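Local coordinates for DegV family protein (PDB 2DT8) that binds fatty acids, holding a palmitic acid here, and carries a zinc ion, as a DegV family protein, at residues A[135-138]-A[139-143]; A[120-123]-A[124-128]; A[159-162]-A[163-166]; A[179-183]-A[184-188]. One frame throughout, in Å; residues are numbered along the deposited sequence.

Contact 1: residues A[135-138]-A[139-143]; sequences EGQS and LEAVL
S138 N-caps helix 139-151, its backbone still extended before L139 turns into helical angles, and its carbonyl O takes the first i to i+4 bond, from V142 N at 3.0 Å. The side chain of S138 supplies the cap itself. With chi1 at 70°, OG sits between the backbone N and the carbonyl carbon, and from there it accepts the N-H of A141 at 3.1 Å in a fairly straight bond (156°). Two N-H groups of the first turn are thus met by one residue. The CB of A141 lies alongside the same hydroxyl, 3.4 Å from S138 OG. V142 sends CG2 back along the carbonyl, 3.3 Å from S138 O, covering that acceptor with a methyl. Further back, the extended chain of Q137 brings NE2 to A141 CB at 3.7 Å, a van der Waals touch of an amide on a methyl. G136, with positive phi, closes the preceding helix in a Schellman motif, making a tight helix-to-helix link. Q137 and V142 lean on L132 of helix 120-135, while L139 lies on H82 and V142 on L84 of strand 82-87, and L139 also meets T111 of strand 110-114.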
# COMPACT_ATOMS: atom_id res chain seq x y z
N GLU A 135 5.43 2.23 22.88
CA GLU A 135 6.12 1.50 23.95
C GLU A 135 7.29 2.34 24.47
O GLU A 135 7.76 2.18 25.59
CB GLU A 135 6.69 0.18 23.44
CG GLU A 135 5.70 -0.92 23.15
CD GLU A 135 6.30 -1.99 22.24
OE1 GLU A 135 7.51 -2.28 22.38
OE2 GLU A 135 5.56 -2.56 21.41
N GLY A 136 7.70 3.27 23.59
CA GLY A 136 8.82 4.11 23.96
C GLY A 136 10.18 3.90 23.26
O GLY A 136 11.21 4.45 23.65
N GLN A 137 10.18 3.10 22.20
CA GLN A 137 11.43 2.84 21.50
C GLN A 137 11.97 4.04 20.73
O GLN A 137 11.22 4.91 20.29
CB GLN A 137 11.30 1.61 20.59
CG GLN A 137 11.07 0.32 21.39
CD GLN A 137 11.30 -0.96 20.59
OE1 GLN A 137 11.04 -2.06 21.07
NE2 GLN A 137 11.79 -0.82 19.36
N SER A 138 13.29 4.07 20.59
CA SER A 138 13.99 5.16 19.93
C SER A 138 13.80 5.17 18.42
O SER A 138 13.45 4.16 17.81
CB SER A 138 15.48 5.05 20.20
OG SER A 138 16.01 3.91 19.52
N LEU A 139 14.09 6.33 17.83
CA LEU A 139 13.99 6.47 16.39
C LEU A 139 14.82 5.39 15.70
O LEU A 139 14.37 4.71 14.79
CB LEU A 139 14.39 7.88 15.97
CG LEU A 139 14.45 8.12 14.46
CD1 LEU A 139 13.07 7.97 13.84
CD2 LEU A 139 15.01 9.51 14.20
N GLU A 140 16.08 5.32 16.16
CA GLU A 140 16.94 4.28 15.62
C GLU A 140 16.42 2.85 15.64
O GLU A 140 16.55 2.11 14.67
CB GLU A 140 18.31 4.43 16.27
CG GLU A 140 19.22 5.45 15.60
CD GLU A 140 19.50 5.17 14.13
OE1 GLU A 140 19.99 4.07 13.78
OE2 GLU A 140 19.20 6.05 13.30
N ALA A 141 15.84 2.51 16.80
CA ALA A 141 15.34 1.15 16.92
C ALA A 141 14.22 0.97 15.90
O ALA A 141 14.12 -0.08 15.26
CB ALA A 141 14.82 0.96 18.34
N VAL A 142 13.37 1.98 15.78
CA VAL A 142 12.25 1.91 14.86
C VAL A 142 12.73 1.88 13.40
O VAL A 142 12.21 1.09 12.60
CB VAL A 142 11.29 3.10 15.09
CG1 VAL A 142 10.19 3.13 14.04
CG2 VAL A 142 10.67 2.97 16.48
N LEU A 143 13.71 2.70 13.06
CA LEU A 143 14.22 2.70 11.69
C LEU A 143 14.88 1.37 11.36
O LEU A 143 14.81 0.90 10.23
CB LEU A 143 15.22 3.84 11.45
CG LEU A 143 14.64 5.26 11.46
CD1 LEU A 143 15.76 6.29 11.43
CD2 LEU A 143 13.72 5.45 10.25

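Contact 2: residues A[120-123]-A[124-128]; sequences LGVG and MMVLR
L120 O receives the N-H of M124 at 2.7 Å, the first of three i to i+4 backbone bonds that join the opening turn of helix 120-135 to the next. V126 N reaches V122 O at 3.0 Å and L127 N reaches G123 O at 2.9 Å; V122 O also takes a weak bond from M125 N.

The van der Waals contacts are mostly of side chains on carbonyl oxygens. Both selenomethionines, M124 and M125, run past the carbonyl of G121. M124 has chi1 at 71°, which places CG between its own N and carbonyl carbon and brings it 3.4 Å from G121 O. M125 CG comes equally near, 3.4 Å from G121 O, and its CE lies close to that oxygen as well. G121 O is buried with no polar partner in the model, wrapped instead by these two extended chains. L127 CG rests 3.3 Å from G123 O. Methyl on methyl, V122 CG1 meets V126 CG2 at a loose 4.4 Å.

G123 is hemmed in on its bare side: a side chain there would run into L120 CD2. Beyond this helix, M124 packs on Y228 of strand 225-231 and on Y276 and Y278 of strand 273-279, M125 on L146 and L149 of helix 139-151, and R128 forms salt bridges with E131 and E145. This is the regular i to i+4 pattern of a buried alpha-helix with a glycine-rich first turn, its G121 about 7 Å from the bound palmitic acid.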
# COMPACT_ATOMS: atom_id res chain seq x y z
N LEU A 120 -1.89 -1.02 2.09
CA LEU A 120 -1.60 -1.48 3.46
C LEU A 120 -0.18 -2.02 3.65
O LEU A 120 0.22 -2.32 4.78
CB LEU A 120 -2.63 -2.50 3.93
CG LEU A 120 -3.90 -1.86 4.48
CD1 LEU A 120 -4.86 -2.95 4.93
CD2 LEU A 120 -3.55 -0.94 5.65
N GLY A 121 0.57 -2.16 2.56
CA GLY A 121 1.97 -2.57 2.69
C GLY A 121 2.69 -1.42 3.38
O GLY A 121 3.64 -1.62 4.15
N VAL A 122 2.25 -0.20 3.10
CA VAL A 122 2.83 0.97 3.75
C VAL A 122 2.14 1.10 5.11
O VAL A 122 2.79 1.30 6.14
CB VAL A 122 2.55 2.27 2.94
CG1 VAL A 122 3.17 3.46 3.66
CG2 VAL A 122 3.09 2.14 1.53
N GLY A 123 0.82 0.95 5.11
CA GLY A 123 0.06 1.05 6.34
C GLY A 123 0.53 0.13 7.46
O GLY A 123 0.58 0.57 8.62
N MSE A 124 0.86 -1.11 7.13
CA MSE A 124 1.30 -2.05 8.17
C MSE A 124 2.61 -1.60 8.79
O MSE A 124 2.84 -1.84 9.98
CB MSE A 124 1.45 -3.47 7.61
CG MSE A 124 2.63 -3.65 6.68
SE MSE A 124 2.56 -5.38 5.84
CE MSE A 124 4.35 -5.39 5.14
N MSE A 125 3.47 -0.95 8.00
CA MSE A 125 4.73 -0.47 8.54
C MSE A 125 4.48 0.74 9.44
O MSE A 125 5.14 0.93 10.46
CB MSE A 125 5.70 -0.13 7.41
CG MSE A 125 6.05 -1.35 6.59
SE MSE A 125 7.53 -1.04 5.42
CE MSE A 125 7.29 -2.51 4.22
N VAL A 126 3.51 1.58 9.07
CA VAL A 126 3.15 2.72 9.90
C VAL A 126 2.65 2.20 11.24
O VAL A 126 3.04 2.69 12.30
CB VAL A 126 2.03 3.57 9.22
CG1 VAL A 126 1.48 4.59 10.18
CG2 VAL A 126 2.59 4.24 8.00
N LEU A 127 1.79 1.18 11.20
CA LEU A 127 1.27 0.60 12.43
C LEU A 127 2.37 -0.04 13.28
O LEU A 127 2.36 0.08 14.50
CB LEU A 127 0.19 -0.43 12.10
CG LEU A 127 -1.08 0.14 11.46
CD1 LEU A 127 -2.00 -1.02 11.08
CD2 LEU A 127 -1.80 1.11 12.39
N ARG A 128 3.33 -0.69 12.64
CA ARG A 128 4.42 -1.33 13.39
C ARG A 128 5.28 -0.25 14.05
O ARG A 128 5.68 -0.39 15.21
CB ARG A 128 5.27 -2.19 12.46
CG ARG A 128 6.48 -2.85 13.13
CD ARG A 128 6.09 -3.71 14.31
NE ARG A 128 7.24 -4.51 14.75
CZ ARG A 128 7.34 -5.09 15.94
NH1 ARG A 128 6.37 -4.97 16.83
NH2 ARG A 128 8.43 -5.80 16.25

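Contact 3: residues A[159-162]-A[163-166]; sequences VATL and EFLK
T161 and E163 meet obliquely at the mouth of helix 163-168, where the threonine hydroxyl caps the turn that leads into the helix. OG1 is swung opposite the backbone N (chi1 175°), and this aims it at E163 N, 3.0 Å away in a bond of 163°; E163 CB lies alongside at 3.4 Å from T161 OG1. The other branch of T161, CG2, approaches the F164 ring at its edge, near the ring plane, 4.0 Å from CD1, the two side chains crossing at about a right angle. With an alanine in place of T161, E163 N would probably lose its capping acceptor and the edge of F164 its methyl neighbour. The carboxylate of E163 turns away to a salt bridge with R167, while F164 meets the ring of F58. The side chain of L162 leads away from the helix and touches F177 and L181, yet CD2 still touches L165 CD1 loosely, and its carbonyl O takes the first regular bond, from K166 N at 2.9 Å. The side chain of L165 lies about 4 Å from the bound palmitic acid. A water spans the turn, donating to T161 O at 2.6 Å and accepting from L165 N at 2.9 Å.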
# COMPACT_ATOMS: atom_id res chain seq x y z
N VAL A 159 -5.36 -9.01 -10.44
CA VAL A 159 -6.17 -7.93 -11.00
C VAL A 159 -7.03 -8.48 -12.13
O VAL A 159 -6.68 -9.50 -12.73
CB VAL A 159 -5.27 -6.80 -11.57
CG1 VAL A 159 -4.51 -6.11 -10.45
CG2 VAL A 159 -4.28 -7.37 -12.58
N ALA A 160 -8.14 -7.83 -12.42
CA ALA A 160 -9.02 -8.29 -13.49
C ALA A 160 -8.37 -8.07 -14.85
O ALA A 160 -8.56 -8.86 -15.77
CB ALA A 160 -10.36 -7.55 -13.44
N THR A 161 -7.60 -6.99 -14.97
CA THR A 161 -6.93 -6.66 -16.22
C THR A 161 -5.62 -5.94 -15.92
O THR A 161 -5.46 -5.33 -14.87
CB THR A 161 -7.79 -5.71 -17.10
OG1 THR A 161 -7.02 -5.32 -18.25
CG2 THR A 161 -8.17 -4.44 -16.34
N LEU A 162 -4.68 -6.04 -16.85
CA LEU A 162 -3.41 -5.36 -16.69
C LEU A 162 -3.48 -3.96 -17.32
O LEU A 162 -2.52 -3.20 -17.26
CB LEU A 162 -2.29 -6.16 -17.37
CG LEU A 162 -1.96 -7.54 -16.81
CD1 LEU A 162 -0.91 -8.20 -17.69
CD2 LEU A 162 -1.47 -7.42 -15.38
N GLU A 163 -4.64 -3.61 -17.87
CA GLU A 163 -4.78 -2.32 -18.56
C GLU A 163 -4.56 -1.06 -17.73
O GLU A 163 -4.01 -0.08 -18.24
CB GLU A 163 -6.13 -2.25 -19.27
CG GLU A 163 -6.28 -1.11 -20.29
CD GLU A 163 -5.34 -1.22 -21.48
OE1 GLU A 163 -4.86 -2.33 -21.79
OE2 GLU A 163 -5.08 -0.17 -22.11
N PHE A 164 -5.00 -1.05 -16.48
CA PHE A 164 -4.78 0.14 -15.66
C PHE A 164 -3.31 0.29 -15.29
O PHE A 164 -2.79 1.41 -15.22
CB PHE A 164 -5.67 0.12 -14.41
CG PHE A 164 -7.12 0.37 -14.70
CD1 PHE A 164 -7.89 -0.57 -15.38
CD2 PHE A 164 -7.73 1.55 -14.29
CE1 PHE A 164 -9.24 -0.33 -15.65
CE2 PHE A 164 -9.07 1.79 -14.55
CZ PHE A 164 -9.83 0.85 -15.24
N LEU A 165 -2.65 -0.83 -15.05
CA LEU A 165 -1.23 -0.81 -14.72
C LEU A 165 -0.45 -0.30 -15.93
O LEU A 165 0.46 0.50 -15.83
CB LEU A 165 -0.78 -2.20 -14.28
CG LEU A 165 -1.14 -2.57 -12.84
CD1 LEU A 165 -0.90 -4.05 -12.61
CD2 LEU A 165 -0.32 -1.74 -11.88
N LYS A 166 -0.86 -0.86 -17.09
CA LYS A 166 -0.22 -0.42 -18.31
C LYS A 166 -0.36 1.05 -18.69
O LYS A 166 0.60 1.74 -19.00
CB LYS A 166 -0.81 -1.28 -19.42
CG LYS A 166 -0.36 -0.84 -20.82
CD LYS A 166 -1.03 -1.67 -21.89
CE LYS A 166 -0.67 -1.16 -23.28
NZ LYS A 166 -1.08 -2.13 -24.33
O HOH W 1 -4.43 -3.04 -14.28

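Contact 4: residues A[179-183]-A[184-188]; sequences GTLLN and LKPVL
L181 and L184 are the two ends of a type II' beta turn that feeds the chain into strand 185-191, half of a two-stranded antiparallel sheet with strand 194-201. L184 N closes the turn on L181 O at 2.9 Å. The close-packed part is the side chain of L181. Its chi1 of -172° turns CG away from its own N and brings both methyls back over the strand entrance: CD1 lies 3.4 Å from L184 O, and CD2 rests on the ring of P186, 3.9 Å from its CD, the two side chains crossing at about a right angle. In return L184 lays CB 3.3 Å from L181 O. An alanine at L181 would probably leave a gap beside P186, whose ring would lose its methyl cover on this flank. P186 is buried, with V159 and F177 also against it, whereas the far corner of the turn is loose. There L182, at positive phi, and N183 are exposed, and K185 points away. R200 of strand 194-201 lies against both L181 and L184. A water bridges the turn, donating to L182 O at 3.1 Å and to L184 O at 2.6 Å.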
# COMPACT_ATOMS: atom_id res chain seq x y z
N GLY A 179 1.80 -9.75 -23.41
CA GLY A 179 1.78 -10.60 -24.58
C GLY A 179 1.91 -12.11 -24.34
O GLY A 179 2.29 -12.87 -25.21
N THR A 180 1.51 -12.47 -23.11
CA THR A 180 1.64 -13.87 -22.75
C THR A 180 0.57 -14.38 -21.78
O THR A 180 0.45 -15.57 -21.52
CB THR A 180 2.94 -14.19 -22.14
OG1 THR A 180 3.02 -13.59 -20.84
CG2 THR A 180 4.17 -13.81 -22.94
N LEU A 181 -0.22 -13.40 -21.32
CA LEU A 181 -1.25 -13.76 -20.36
C LEU A 181 -2.57 -14.37 -20.83
O LEU A 181 -3.22 -15.13 -20.12
CB LEU A 181 -1.71 -12.44 -19.62
CG LEU A 181 -2.65 -12.65 -18.43
CD1 LEU A 181 -2.04 -13.56 -17.35
CD2 LEU A 181 -3.02 -11.34 -17.72
N LEU A 182 -2.89 -14.02 -22.09
CA LEU A 182 -4.14 -14.52 -22.63
C LEU A 182 -5.34 -14.32 -21.71
O LEU A 182 -5.66 -13.21 -21.29
CB LEU A 182 -3.87 -15.92 -23.22
CG LEU A 182 -2.98 -15.85 -24.47
CD1 LEU A 182 -2.41 -17.22 -24.80
CD2 LEU A 182 -3.81 -15.34 -25.63
N ASN A 183 -6.05 -15.26 -21.44
CA ASN A 183 -7.20 -15.41 -20.56
C ASN A 183 -6.92 -15.87 -19.13
O ASN A 183 -7.81 -15.97 -18.30
CB ASN A 183 -8.22 -16.24 -21.28
CG ASN A 183 -8.76 -15.60 -22.55
OD1 ASN A 183 -9.08 -14.41 -22.57
ND2 ASN A 183 -8.88 -16.39 -23.61
N LEU A 184 -5.62 -16.11 -18.90
CA LEU A 184 -5.24 -16.58 -17.58
C LEU A 184 -5.29 -15.48 -16.46
O LEU A 184 -5.35 -14.31 -16.82
CB LEU A 184 -3.76 -17.13 -17.54
CG LEU A 184 -3.47 -18.37 -18.39
CD1 LEU A 184 -1.97 -18.52 -18.53
CD2 LEU A 184 -4.09 -19.58 -17.72
N LYS A 185 -5.30 -15.84 -15.17
CA LYS A 185 -5.35 -14.84 -14.11
C LYS A 185 -3.92 -14.56 -13.68
O LYS A 185 -3.17 -15.49 -13.39
CB LYS A 185 -6.15 -15.34 -12.90
CG LYS A 185 -7.55 -15.84 -13.24
CD LYS A 185 -8.36 -14.82 -14.02
CE LYS A 185 -9.73 -15.40 -14.37
NZ LYS A 185 -10.56 -14.46 -15.17
N PRO A 186 -3.52 -13.29 -13.64
CA PRO A 186 -2.15 -12.93 -13.25
C PRO A 186 -1.95 -12.85 -11.74
O PRO A 186 -2.85 -12.42 -11.01
CB PRO A 186 -1.96 -11.57 -13.91
CG PRO A 186 -3.32 -10.94 -13.73
CD PRO A 186 -4.28 -12.09 -14.06
N VAL A 187 -0.78 -13.29 -11.29
CA VAL A 187 -0.44 -13.19 -9.88
C VAL A 187 0.78 -12.29 -9.87
O VAL A 187 1.79 -12.57 -10.54
CB VAL A 187 -0.14 -14.56 -9.26
CG1 VAL A 187 0.26 -14.39 -7.80
CG2 VAL A 187 -1.39 -15.44 -9.36
N LEU A 188 0.69 -11.20 -9.13
CA LEU A 188 1.75 -10.20 -9.09
C LEU A 188 2.32 -9.97 -7.70
O LEU A 188 1.73 -10.35 -6.70
CB LEU A 188 1.21 -8.88 -9.63
CG LEU A 188 0.53 -8.95 -11.01
CD1 LEU A 188 0.08 -7.56 -11.43
CD2 LEU A 188 1.50 -9.52 -12.03
O HOH W 2 -6.42 -12.50 -18.37

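From the N terminus the chain meets contact 2 first, in the opening turns of helix 120-135, and then contact 1, which closes the short loop into helix 139-151. Their nearest atoms are about 5 Å apart, and helices 120-135 and 139-151, which follow each other in the chain, join the two. After strand 154-158 come contact 3, at the start of helix 163-168, and contact 4, the turn into strand 185-191. All four run in series; none nests or crosses. Contacts 3 and 4 touch directly, L162 CD1 on L181 CD2 and L165 CD1 on L188 CD1, each at 3.8 Å, and lie across the chain's centre from contact 1.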